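Local coordinates for p450 cytochrome, putative (Rippkaea orientalis, PDB 6Y01), which probably binds and carries the molybdenum cofactor (Moco) on a Rossmann-type fold, at residues Pro134-Asn139 against Glu163-Leu168; Tyr36-Leu41 against Val111-Gly116; Ile18-Pro23 against Gln40-Glu45; Gln64-Lys67 against Leu72-Gly75. One frame throughout, in Å; residues are numbered along the deposited sequence.

Interaction 1 of 4, residues Pro134-Asn139 against Glu163-Leu168; sequences PVILLN and ENCIEL
Ile136 and Leu138 meet Cys165 and Leu168 in a buried apolar strand-on-helix contact, where helix 162-176 covers one face of the parallel sheet at strand 135-138. The two short axes run nearly antiparallel, at 168°, and approach to 9.7 Å. Ile136 supplies both of its methyl ends: CG2, anti to the backbone N, meets Cys165 SG at 3.9 Å, while CD1 touches Leu168 CB at 3.8 Å and lies 3.7 Å from Cys165 O. The side chains of Ile136 and Leu168 cross obliquely, and Leu168 CD1 reaches Ile136 CG2 at 4.1 Å. Two residues further along the strand, Leu138 CD2 lies 4.0 Å from Cys165 SG, so the sulfur is shared between two strand side chains. With an alanine at Ile136, CG2 and CD1 would be gone, which would probably open a gap beneath Leu168 and leave Cys165 SG packed on Leu138 alone within this contact. Leu38 of helix 29-44 also touches Cys165 and Leu138. Leu137, between the two contacting strand residues, turns to the other face and packs on Val125 of helix 119-130. Such two-sided helical cover of a parallel sheet is the hallmark of the Rossmann-like alpha/beta/alpha sandwich.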
loop_
_atom_site.group_PDB
_atom_site.type_symbol
_atom_site.label_atom_id
_atom_site.label_comp_id
_atom_site.label_asym_id
_atom_site.label_seq_id
_atom_site.Cartn_x
_atom_site.Cartn_y
_atom_site.Cartn_z
ATOM N N PRO D 134 -20.334 -6.528 -3.727
ATOM C CA PRO D 134 -21.478 -7.017 -2.966
ATOM C C PRO D 134 -21.095 -7.261 -1.508
ATOM O O PRO D 134 -20.038 -7.884 -1.227
ATOM C CB PRO D 134 -21.851 -8.353 -3.641
ATOM C CG PRO D 134 -21.179 -8.300 -4.956
ATOM C CD PRO D 134 -19.920 -7.454 -4.779
ATOM N N VAL D 135 -21.947 -6.776 -0.610
ATOM C CA VAL D 135 -21.713 -6.870 0.836
ATOM C C VAL D 135 -22.941 -7.455 1.494
ATOM O O VAL D 135 -24.044 -6.985 1.252
ATOM C CB VAL D 135 -21.359 -5.531 1.476
ATOM C CG1 VAL D 135 -21.261 -5.666 2.990
ATOM C CG2 VAL D 135 -20.086 -4.971 0.894
ATOM N N ILE D 136 -22.691 -8.459 2.352
ATOM C CA ILE D 136 -23.738 -9.054 3.190
ATOM C C ILE D 136 -23.410 -8.758 4.636
ATOM O O ILE D 136 -22.301 -9.091 5.098
ATOM C CB ILE D 136 -23.845 -10.561 2.954
ATOM C CG1 ILE D 136 -24.135 -10.871 1.489
ATOM C CG2 ILE D 136 -24.877 -11.155 3.881
ATOM C CD1 ILE D 136 -24.008 -12.349 1.143
ATOM N N LEU D 137 -24.360 -8.178 5.358
ATOM C CA LEU D 137 -24.215 -7.951 6.805
ATOM C C LEU D 137 -24.920 -9.069 7.559
ATOM O O LEU D 137 -26.092 -9.318 7.341
ATOM C CB LEU D 137 -24.810 -6.594 7.175
ATOM C CG LEU D 137 -24.258 -5.403 6.380
ATOM C CD1 LEU D 137 -24.964 -4.115 6.838
ATOM C CD2 LEU D 137 -22.775 -5.277 6.549
ATOM N N LEU D 138 -24.191 -9.658 8.477
ATOM C CA LEU D 138 -24.727 -10.692 9.405
ATOM C C LEU D 138 -24.419 -10.224 10.825
ATOM O O LEU D 138 -23.323 -10.485 11.353
ATOM C CB LEU D 138 -24.122 -12.054 9.044
ATOM C CG LEU D 138 -24.642 -13.194 9.889
ATOM C CD1 LEU D 138 -26.075 -13.536 9.571
ATOM C CD2 LEU D 138 -23.772 -14.395 9.628
ATOM N N ASN D 139 -25.319 -9.405 11.374
ATOM C CA ASN D 139 -25.070 -8.787 12.682
ATOM C C ASN D 139 -26.376 -8.337 13.292
ATOM O O ASN D 139 -27.417 -8.396 12.620
ATOM C CB ASN D 139 -24.079 -7.623 12.606
ATOM C CG ASN D 139 -24.582 -6.418 11.858
ATOM O OD1 ASN D 139 -25.714 -5.965 12.067
ATOM N ND2 ASN D 139 -23.750 -5.962 10.947
ATOM N N GLU D 163 -26.660 -19.749 6.662
ATOM C CA GLU D 163 -27.284 -20.382 5.488
ATOM C C GLU D 163 -27.833 -19.326 4.525
ATOM O O GLU D 163 -27.691 -19.466 3.316
ATOM C CB GLU D 163 -28.381 -21.359 5.960
ATOM C CG GLU D 163 -27.841 -22.528 6.730
ATOM C CD GLU D 163 -27.449 -22.293 8.202
ATOM O OE1 GLU D 163 -27.693 -21.155 8.784
ATOM O OE2 GLU D 163 -26.882 -23.272 8.797
ATOM N N ASN D 164 -28.459 -18.282 5.072
ATOM C CA ASN D 164 -29.019 -17.200 4.231
ATOM C C ASN D 164 -27.879 -16.481 3.503
ATOM O O ASN D 164 -28.056 -16.114 2.345
ATOM C CB ASN D 164 -29.862 -16.262 5.088
ATOM C CG ASN D 164 -30.557 -15.176 4.299
ATOM O OD1 ASN D 164 -30.591 -14.027 4.738
ATOM N ND2 ASN D 164 -31.176 -15.534 3.189
ATOM N N CYS D 165 -26.726 -16.294 4.146
ATOM C CA CYS D 165 -25.555 -15.723 3.446
ATOM C C CYS D 165 -25.221 -16.550 2.201
ATOM O O CYS D 165 -24.951 -15.948 1.146
ATOM C CB CYS D 165 -24.310 -15.673 4.314
ATOM S SG CYS D 165 -24.426 -14.545 5.712
ATOM N N ILE D 166 -25.208 -17.871 2.327
ATOM C CA ILE D 166 -24.854 -18.736 1.184
ATOM C C ILE D 166 -25.908 -18.567 0.089
ATOM O O ILE D 166 -25.524 -18.465 -1.089
ATOM C CB ILE D 166 -24.717 -20.212 1.620
ATOM C CG1 ILE D 166 -23.686 -20.360 2.733
ATOM C CG2 ILE D 166 -24.406 -21.086 0.430
ATOM C CD1 ILE D 166 -22.271 -19.952 2.383
ATOM N N GLU D 167 -27.194 -18.545 0.459
ATOM C CA GLU D 167 -28.289 -18.345 -0.517
ATOM C C GLU D 167 -28.076 -17.021 -1.270
ATOM O O GLU D 167 -28.179 -16.992 -2.518
ATOM C CB GLU D 167 -29.655 -18.307 0.161
ATOM N N LEU D 168 -27.725 -15.963 -0.528
ATOM C CA LEU D 168 -27.539 -14.634 -1.142
ATOM C C LEU D 168 -26.347 -14.683 -2.088
ATOM O O LEU D 168 -26.440 -14.163 -3.189
ATOM C CB LEU D 168 -27.369 -13.564 -0.067
ATOM C CG LEU D 168 -28.625 -13.226 0.727
ATOM C CD1 LEU D 168 -28.268 -12.368 1.930
ATOM C CD2 LEU D 168 -29.628 -12.487 -0.153
#

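Interaction 2 of 4, residues Tyr36-Leu41 against Val111-Gly116; sequences YQLGQL and VVIACG
Helix 29-44 lies over the middle of a Rossmann-type parallel sheet, and in this contact Leu38 reaches down from it to Ile113 and Cys115 of strand 111-115. Even the nearest pair of CA atoms, those of Leu38 and Cys115, is 9.1 Å apart; the spacing is therefore bridged by side chains and not by backbone. Leu38 and Ile113 extend toward each other tip to tip. Two methyl pairs form: Leu38 CD1 with Ile113 CG2 at 3.9 Å, and Leu38 CD2 with Ile113 CD1 at 4.0 Å. Ile113 can offer both methyls because its chi1 of -55° sets CG2 anti to the backbone N and CG1 beside it, and the extended chi2 of 173° carries CD1 outward. Cys115, two residues on and facing the same way, adds a looser touch, with SG 4.3 Å from Leu38 CD1. Around this centre Leu38 also packs on Pro162 at the start of helix 162-176, while Cys115 packs on Val58 of helix 58-68. Ala114 faces the opposite side of the sheet, against Thr121 and Val125. Between these segments every contact joins carbon to carbon or carbon to sulfur, which implies that shape fit and the burial of apolar surface hold helix to strand here, without any directional polar bond.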
loop_
_atom_site.group_PDB
_atom_site.type_symbol
_atom_site.label_atom_id
_atom_site.label_comp_id
_atom_site.label_asym_id
_atom_site.label_seq_id
_atom_site.Cartn_x
_atom_site.Cartn_y
_atom_site.Cartn_z
ATOM N N TYR D 36 -17.857 -19.567 12.448
ATOM C CA TYR D 36 -17.455 -20.981 12.280
ATOM C C TYR D 36 -18.381 -21.690 11.284
ATOM O O TYR D 36 -17.915 -22.417 10.383
ATOM C CB TYR D 36 -17.430 -21.633 13.653
ATOM C CG TYR D 36 -16.936 -23.053 13.662
ATOM C CD1 TYR D 36 -15.601 -23.350 13.457
ATOM C CD2 TYR D 36 -17.804 -24.067 14.001
ATOM C CE1 TYR D 36 -15.144 -24.671 13.484
ATOM C CE2 TYR D 36 -17.326 -25.369 14.122
ATOM C CZ TYR D 36 -16.008 -25.659 13.851
ATOM O OH TYR D 36 -15.596 -26.958 13.909
ATOM N N GLN D 37 -19.681 -21.471 11.423
ATOM C CA GLN D 37 -20.660 -22.076 10.487
ATOM C C GLN D 37 -20.439 -21.561 9.068
ATOM O O GLN D 37 -20.470 -22.364 8.114
ATOM C CB GLN D 37 -22.113 -21.875 10.934
ATOM C CG GLN D 37 -22.430 -22.602 12.229
ATOM C CD GLN D 37 -23.871 -22.396 12.640
ATOM O OE1 GLN D 37 -24.570 -21.551 12.071
ATOM N NE2 GLN D 37 -24.338 -23.149 13.630
ATOM N N LEU D 38 -20.254 -20.249 8.912
ATOM C CA LEU D 38 -19.970 -19.679 7.577
ATOM C C LEU D 38 -18.752 -20.323 6.968
ATOM O O LEU D 38 -18.790 -20.627 5.768
ATOM C CB LEU D 38 -19.719 -18.162 7.664
ATOM C CG LEU D 38 -20.929 -17.280 7.666
ATOM C CD1 LEU D 38 -20.461 -15.827 7.877
ATOM C CD2 LEU D 38 -21.681 -17.412 6.347
ATOM N N GLY D 39 -17.678 -20.455 7.738
ATOM C CA GLY D 39 -16.463 -21.045 7.163
ATOM C C GLY D 39 -16.734 -22.438 6.611
ATOM O O GLY D 39 -16.317 -22.771 5.515
ATOM N N GLN D 40 -17.420 -23.254 7.408
ATOM C CA GLN D 40 -17.792 -24.619 6.981
ATOM C C GLN D 40 -18.636 -24.548 5.707
ATOM O O GLN D 40 -18.364 -25.252 4.747
ATOM C CB GLN D 40 -18.591 -25.350 8.073
ATOM C CG GLN D 40 -17.773 -25.672 9.284
ATOM C CD GLN D 40 -18.592 -26.329 10.363
ATOM O OE1 GLN D 40 -18.805 -27.538 10.295
ATOM N NE2 GLN D 40 -18.986 -25.532 11.361
ATOM N N LEU D 41 -19.663 -23.684 5.681
ATOM C CA LEU D 41 -20.598 -23.652 4.534
ATOM C C LEU D 41 -19.900 -23.145 3.262
ATOM O O LEU D 41 -20.185 -23.631 2.169
ATOM C CB LEU D 41 -21.824 -22.793 4.854
ATOM C CG LEU D 41 -22.706 -23.278 5.987
ATOM C CD1 LEU D 41 -23.755 -22.241 6.301
ATOM C CD2 LEU D 41 -23.358 -24.620 5.663
ATOM N N VAL D 111 -17.644 -11.594 -2.895
ATOM C CA VAL D 111 -18.670 -11.107 -1.945
ATOM C C VAL D 111 -17.962 -10.923 -0.623
ATOM O O VAL D 111 -17.098 -11.764 -0.259
ATOM C CB VAL D 111 -19.843 -12.083 -1.803
ATOM C CG1 VAL D 111 -20.858 -11.512 -0.833
ATOM C CG2 VAL D 111 -20.461 -12.438 -3.143
ATOM N N VAL D 112 -18.316 -9.893 0.115
ATOM C CA VAL D 112 -17.764 -9.603 1.447
ATOM C C VAL D 112 -18.901 -9.819 2.437
ATOM O O VAL D 112 -20.010 -9.289 2.237
ATOM C CB VAL D 112 -17.252 -8.135 1.526
ATOM C CG1 VAL D 112 -16.862 -7.781 2.939
ATOM C CG2 VAL D 112 -16.085 -7.906 0.583
ATOM N N ILE D 113 -18.648 -10.642 3.459
ATOM C CA ILE D 113 -19.590 -10.803 4.571
ATOM C C ILE D 113 -18.990 -10.172 5.812
ATOM O O ILE D 113 -17.834 -10.491 6.184
ATOM C CB ILE D 113 -19.880 -12.290 4.862
ATOM C CG1 ILE D 113 -20.380 -13.035 3.622
ATOM C CG2 ILE D 113 -20.826 -12.397 6.029
ATOM C CD1 ILE D 113 -20.522 -14.533 3.812
ATOM N N ALA D 114 -19.771 -9.302 6.438
ATOM C CA ALA D 114 -19.408 -8.726 7.727
ATOM C C ALA D 114 -20.191 -9.500 8.774
ATOM O O ALA D 114 -21.415 -9.364 8.871
ATOM C CB ALA D 114 -19.716 -7.234 7.795
ATOM N N CYS D 115 -19.444 -10.276 9.548
ATOM C CA CYS D 115 -20.003 -11.136 10.584
ATOM C C CYS D 115 -19.702 -10.484 11.917
ATOM O O CYS D 115 -18.597 -10.619 12.442
ATOM C CB CYS D 115 -19.399 -12.534 10.420
ATOM S SG CYS D 115 -19.958 -13.750 11.590
ATOM N N GLY D 116 -20.682 -9.762 12.444
ATOM C CA GLY D 116 -20.511 -8.867 13.585
ATOM C C GLY D 116 -20.044 -7.490 13.129
ATOM O O GLY D 116 -19.901 -7.210 11.941
#

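Interaction 3 of 4, residues Ile18-Pro23 against Gln40-Glu45; sequences IGVMGP and QLIALE
Ile42 CD1 is the single helix atom that touches strand 17-21 closely, and it does so between two strand side chains. It lies 3.7 Å from Val20 CG2 and 3.8 Å from Ile18 CG2, with Ile18 CB slightly farther at 4.0 Å. Both strand residues cross the isoleucine at a slant. With chi2 at 165° the CG1-CD1 arm of Ile42 is stretched out, so that CD1 can reach across a backbone gap of 7.4 Å between the CA atoms of Ile18 and Ile42. Ile18 and Val20 point to the helix side, whereas a CB on the intervening Gly19 would face the other way. In the next shell, Trp47 touches both Ile18 and Ile42, Leu49 touches Val20 and Ile42, and Val58 and Ala62 of helix 58-68 close on Val20. Beyond these apolar neighbours, Glu45 OE2 at the end of the segment forms a salt bridge with Lys170 NZ, tying this part of the chain to helix 162-176. The strand is held in turn by backbone bonds to Leu50 on one flank and to Val111 and Ile113 on the other. Strand 17-21, helix 29-44 and strand 48-51 thus make a classic beta-alpha-beta crossover, the first such unit in this Rossmann-type fold.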
loop_
_atom_site.group_PDB
_atom_site.type_symbol
_atom_site.label_atom_id
_atom_site.label_comp_id
_atom_site.label_asym_id
_atom_site.label_seq_id
_atom_site.Cartn_x
_atom_site.Cartn_y
_atom_site.Cartn_z
ATOM N N ILE D 18 -14.827 -15.706 -1.027
ATOM C CA ILE D 18 -15.761 -15.051 -0.096
ATOM C C ILE D 18 -14.938 -14.494 1.035
ATOM O O ILE D 18 -14.229 -15.270 1.741
ATOM C CB ILE D 18 -16.821 -16.021 0.421
ATOM C CG1 ILE D 18 -17.498 -16.776 -0.726
ATOM C CG2 ILE D 18 -17.829 -15.292 1.278
ATOM C CD1 ILE D 18 -18.078 -15.962 -1.813
ATOM N N GLY D 19 -14.984 -13.165 1.207
ATOM C CA GLY D 19 -14.291 -12.523 2.301
ATOM C C GLY D 19 -15.167 -12.484 3.519
ATOM O O GLY D 19 -16.259 -12.010 3.441
ATOM N N VAL D 20 -14.680 -12.988 4.631
ATOM C CA VAL D 20 -15.400 -12.937 5.909
ATOM C C VAL D 20 -14.625 -12.021 6.828
ATOM O O VAL D 20 -13.477 -12.319 7.179
ATOM C CB VAL D 20 -15.656 -14.313 6.544
ATOM C CG1 VAL D 20 -16.330 -14.134 7.892
ATOM C CG2 VAL D 20 -16.487 -15.154 5.600
ATOM N N MET D 21 -15.259 -10.908 7.185
ATOM C CA MET D 21 -14.699 -9.880 8.043
ATOM C C MET D 21 -15.497 -9.925 9.350
ATOM O O MET D 21 -16.678 -10.268 9.362
ATOM C CB MET D 21 -14.870 -8.457 7.394
ATOM C CG MET D 21 -14.352 -8.323 5.984
ATOM S SD MET D 21 -12.506 -8.449 5.785
ATOM C CE MET D 21 -12.398 -9.882 4.718
ATOM N N GLY D 22 -14.887 -9.521 10.445
ATOM C CA GLY D 22 -15.626 -9.314 11.683
ATOM C C GLY D 22 -14.676 -9.050 12.836
ATOM O O GLY D 22 -13.461 -9.116 12.687
ATOM N N PRO D 23 -15.217 -8.752 14.015
ATOM C CA PRO D 23 -14.400 -8.421 15.173
ATOM C C PRO D 23 -13.575 -9.572 15.718
ATOM O O PRO D 23 -13.820 -10.752 15.414
ATOM C CB PRO D 23 -15.451 -7.972 16.205
ATOM C CG PRO D 23 -16.787 -8.504 15.728
ATOM C CD PRO D 23 -16.659 -8.625 14.248
ATOM N N GLN D 40 -17.420 -23.254 7.408
ATOM C CA GLN D 40 -17.792 -24.619 6.981
ATOM C C GLN D 40 -18.636 -24.548 5.707
ATOM O O GLN D 40 -18.364 -25.252 4.747
ATOM C CB GLN D 40 -18.591 -25.350 8.073
ATOM C CG GLN D 40 -17.773 -25.672 9.284
ATOM C CD GLN D 40 -18.592 -26.329 10.363
ATOM O OE1 GLN D 40 -18.805 -27.538 10.295
ATOM N NE2 GLN D 40 -18.986 -25.532 11.361
ATOM N N LEU D 41 -19.663 -23.684 5.681
ATOM C CA LEU D 41 -20.598 -23.652 4.534
ATOM C C LEU D 41 -19.900 -23.145 3.262
ATOM O O LEU D 41 -20.185 -23.631 2.169
ATOM C CB LEU D 41 -21.824 -22.793 4.854
ATOM C CG LEU D 41 -22.706 -23.278 5.987
ATOM C CD1 LEU D 41 -23.755 -22.241 6.301
ATOM C CD2 LEU D 41 -23.358 -24.620 5.663
ATOM N N ILE D 42 -19.011 -22.164 3.401
ATOM C CA ILE D 42 -18.245 -21.665 2.235
ATOM C C ILE D 42 -17.401 -22.818 1.662
ATOM O O ILE D 42 -17.390 -23.077 0.465
ATOM C CB ILE D 42 -17.397 -20.449 2.678
ATOM C CG1 ILE D 42 -18.326 -19.258 2.952
ATOM C CG2 ILE D 42 -16.310 -20.126 1.673
ATOM C CD1 ILE D 42 -17.637 -18.163 3.733
ATOM N N ALA D 43 -16.689 -23.522 2.537
ATOM C CA ALA D 43 -15.838 -24.637 2.100
ATOM C C ALA D 43 -16.695 -25.748 1.481
ATOM O O ALA D 43 -16.251 -26.331 0.485
ATOM C CB ALA D 43 -15.045 -25.133 3.270
ATOM N N LEU D 44 -17.885 -25.984 2.022
ATOM C CA LEU D 44 -18.692 -27.124 1.499
ATOM C C LEU D 44 -19.210 -26.801 0.090
ATOM O O LEU D 44 -19.512 -27.721 -0.667
ATOM C CB LEU D 44 -19.849 -27.435 2.443
ATOM C CG LEU D 44 -19.416 -28.113 3.745
ATOM C CD1 LEU D 44 -20.556 -28.109 4.745
ATOM C CD2 LEU D 44 -18.903 -29.544 3.504
ATOM N N GLU D 45 -19.278 -25.530 -0.278
ATOM C CA GLU D 45 -19.658 -25.126 -1.648
ATOM C C GLU D 45 -18.468 -25.244 -2.616
ATOM O O GLU D 45 -18.656 -25.008 -3.838
ATOM C CB GLU D 45 -20.168 -23.679 -1.650
ATOM C CG GLU D 45 -21.459 -23.487 -0.913
ATOM C CD GLU D 45 -22.634 -24.237 -1.517
ATOM O OE1 GLU D 45 -22.625 -24.516 -2.759
ATOM O OE2 GLU D 45 -23.554 -24.580 -0.743
#

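Interaction 4 of 4, residues Gln64-Lys67 against Leu72-Gly75; sequences QGAK and LTIG
No ring, amide or carboxylate has a face or edge in the meeting of Ala66 and Lys67 with Thr73; the contact is made by a methyl, a bent alkyl chain and a threonine. It packs helix 58-68 against strand 73-77 within the beta-alpha-beta unit that begins at strand 48-51. The tightest approach is that of Ala66 CB to Thr73 CG2, at 3.6 Å, and the CA atoms of these two residues are 7.0 Å apart. Leu49 of strand 48-51 touches both, extending the apolar patch. Lys67 starts off to one side, but bends at chi2 (-44°) and chi3 (-61°) bring its chain back across the threonine, and CD comes to 3.9 Å from Thr73 CG2. Its ammonium end reaches the residues just ahead of the strands, with a salt bridge between NZ and Asp90 OD2 and a hydrogen bond to Gly71 O, so that both ends of the lysine are fixed while its middle packs. On the strand's far side, Leu72 and Ile74 pack on Ile91 of a second subunit. Thr73 is amphipathic here: CG2 serves the helix, and OG1, 3.9 Å from Lys67 CD, is hydrogen-bonded to Ala88 O and Asp90 N.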
loop_
_atom_site.group_PDB
_atom_site.type_symbol
_atom_site.label_atom_id
_atom_site.label_comp_id
_atom_site.label_asym_id
_atom_site.label_seq_id
_atom_site.Cartn_x
_atom_site.Cartn_y
_atom_site.Cartn_z
ATOM N N GLN D 64 -11.062 -21.787 10.824
ATOM C CA GLN D 64 -11.156 -23.142 11.398
ATOM C C GLN D 64 -12.381 -23.852 10.820
ATOM O O GLN D 64 -12.327 -25.075 10.607
ATOM C CB GLN D 64 -11.185 -23.070 12.911
ATOM C CG GLN D 64 -9.838 -22.695 13.523
ATOM C CD GLN D 64 -9.716 -22.937 15.002
ATOM O OE1 GLN D 64 -10.425 -23.786 15.574
ATOM N NE2 GLN D 64 -8.762 -22.309 15.665
ATOM N N GLY D 65 -13.500 -23.181 10.648
ATOM C CA GLY D 65 -14.695 -23.768 10.031
ATOM C C GLY D 65 -14.421 -24.295 8.639
ATOM O O GLY D 65 -14.781 -25.424 8.291
ATOM N N ALA D 66 -13.762 -23.475 7.827
ATOM C CA ALA D 66 -13.445 -23.841 6.451
ATOM C C ALA D 66 -12.507 -25.047 6.486
ATOM O O ALA D 66 -12.671 -25.968 5.673
ATOM C CB ALA D 66 -12.844 -22.665 5.668
ATOM N N LYS D 67 -11.507 -25.029 7.364
ATOM C CA LYS D 67 -10.574 -26.171 7.402
ATOM C C LYS D 67 -11.252 -27.461 7.840
ATOM O O LYS D 67 -10.917 -28.556 7.337
ATOM C CB LYS D 67 -9.384 -25.872 8.304
ATOM C CG LYS D 67 -8.436 -24.813 7.768
ATOM C CD LYS D 67 -8.130 -24.972 6.292
ATOM C CE LYS D 67 -7.467 -26.272 5.924
ATOM N NZ LYS D 67 -7.283 -26.353 4.443
ATOM N N LEU D 72 -10.040 -24.334 1.188
ATOM C CA LEU D 72 -8.830 -23.502 1.116
ATOM C C LEU D 72 -9.086 -22.157 1.791
ATOM O O LEU D 72 -10.166 -21.555 1.599
ATOM C CB LEU D 72 -8.487 -23.268 -0.334
ATOM C CG LEU D 72 -7.221 -22.468 -0.609
ATOM C CD1 LEU D 72 -5.971 -23.192 -0.153
ATOM C CD2 LEU D 72 -7.146 -22.138 -2.090
ATOM N N THR D 73 -8.141 -21.765 2.593
ATOM C CA THR D 73 -8.185 -20.488 3.314
ATOM C C THR D 73 -7.017 -19.590 2.932
ATOM O O THR D 73 -5.882 -19.997 2.896
ATOM C CB THR D 73 -8.231 -20.706 4.822
ATOM O OG1 THR D 73 -7.051 -21.424 5.191
ATOM C CG2 THR D 73 -9.481 -21.464 5.220
ATOM N N ILE D 74 -7.343 -18.303 2.705
ATOM C CA ILE D 74 -6.356 -17.267 2.361
ATOM C C ILE D 74 -6.411 -16.218 3.472
ATOM O O ILE D 74 -7.536 -15.823 3.878
ATOM C CB ILE D 74 -6.711 -16.565 1.045
ATOM C CG1 ILE D 74 -7.068 -17.497 -0.097
ATOM C CG2 ILE D 74 -5.571 -15.603 0.668
ATOM C CD1 ILE D 74 -5.991 -18.480 -0.499
ATOM N N GLY D 75 -5.241 -15.825 3.950
ATOM C CA GLY D 75 -5.193 -14.741 4.936
ATOM C C GLY D 75 -4.370 -13.587 4.382
ATOM O O GLY D 75 -3.277 -13.799 3.900
#

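All four contacts press helices onto the same face of one parallel sheet. Interactions 2 and 3 share helix 29-44, and their centres are only 4 Å apart; their strands are neighbours, linked by Ile113 N to Gly19 O at 2.8 Å, a probable hydrogen bond. Interaction 1 extends the row by one strand, with Ile136 N 2.8 Å from Val112 O, and its helix meets helix 29-44 where Ile166 CG1 lies 3.7 Å from Leu41 CB. Interaction 4 flanks the other side, with Ala43 CB 3.5 Å from Ala66 O; it does not touch interaction 1, the nearest atoms being about 10 Å apart. Helix 29-44 is thus the middle member joining all of them.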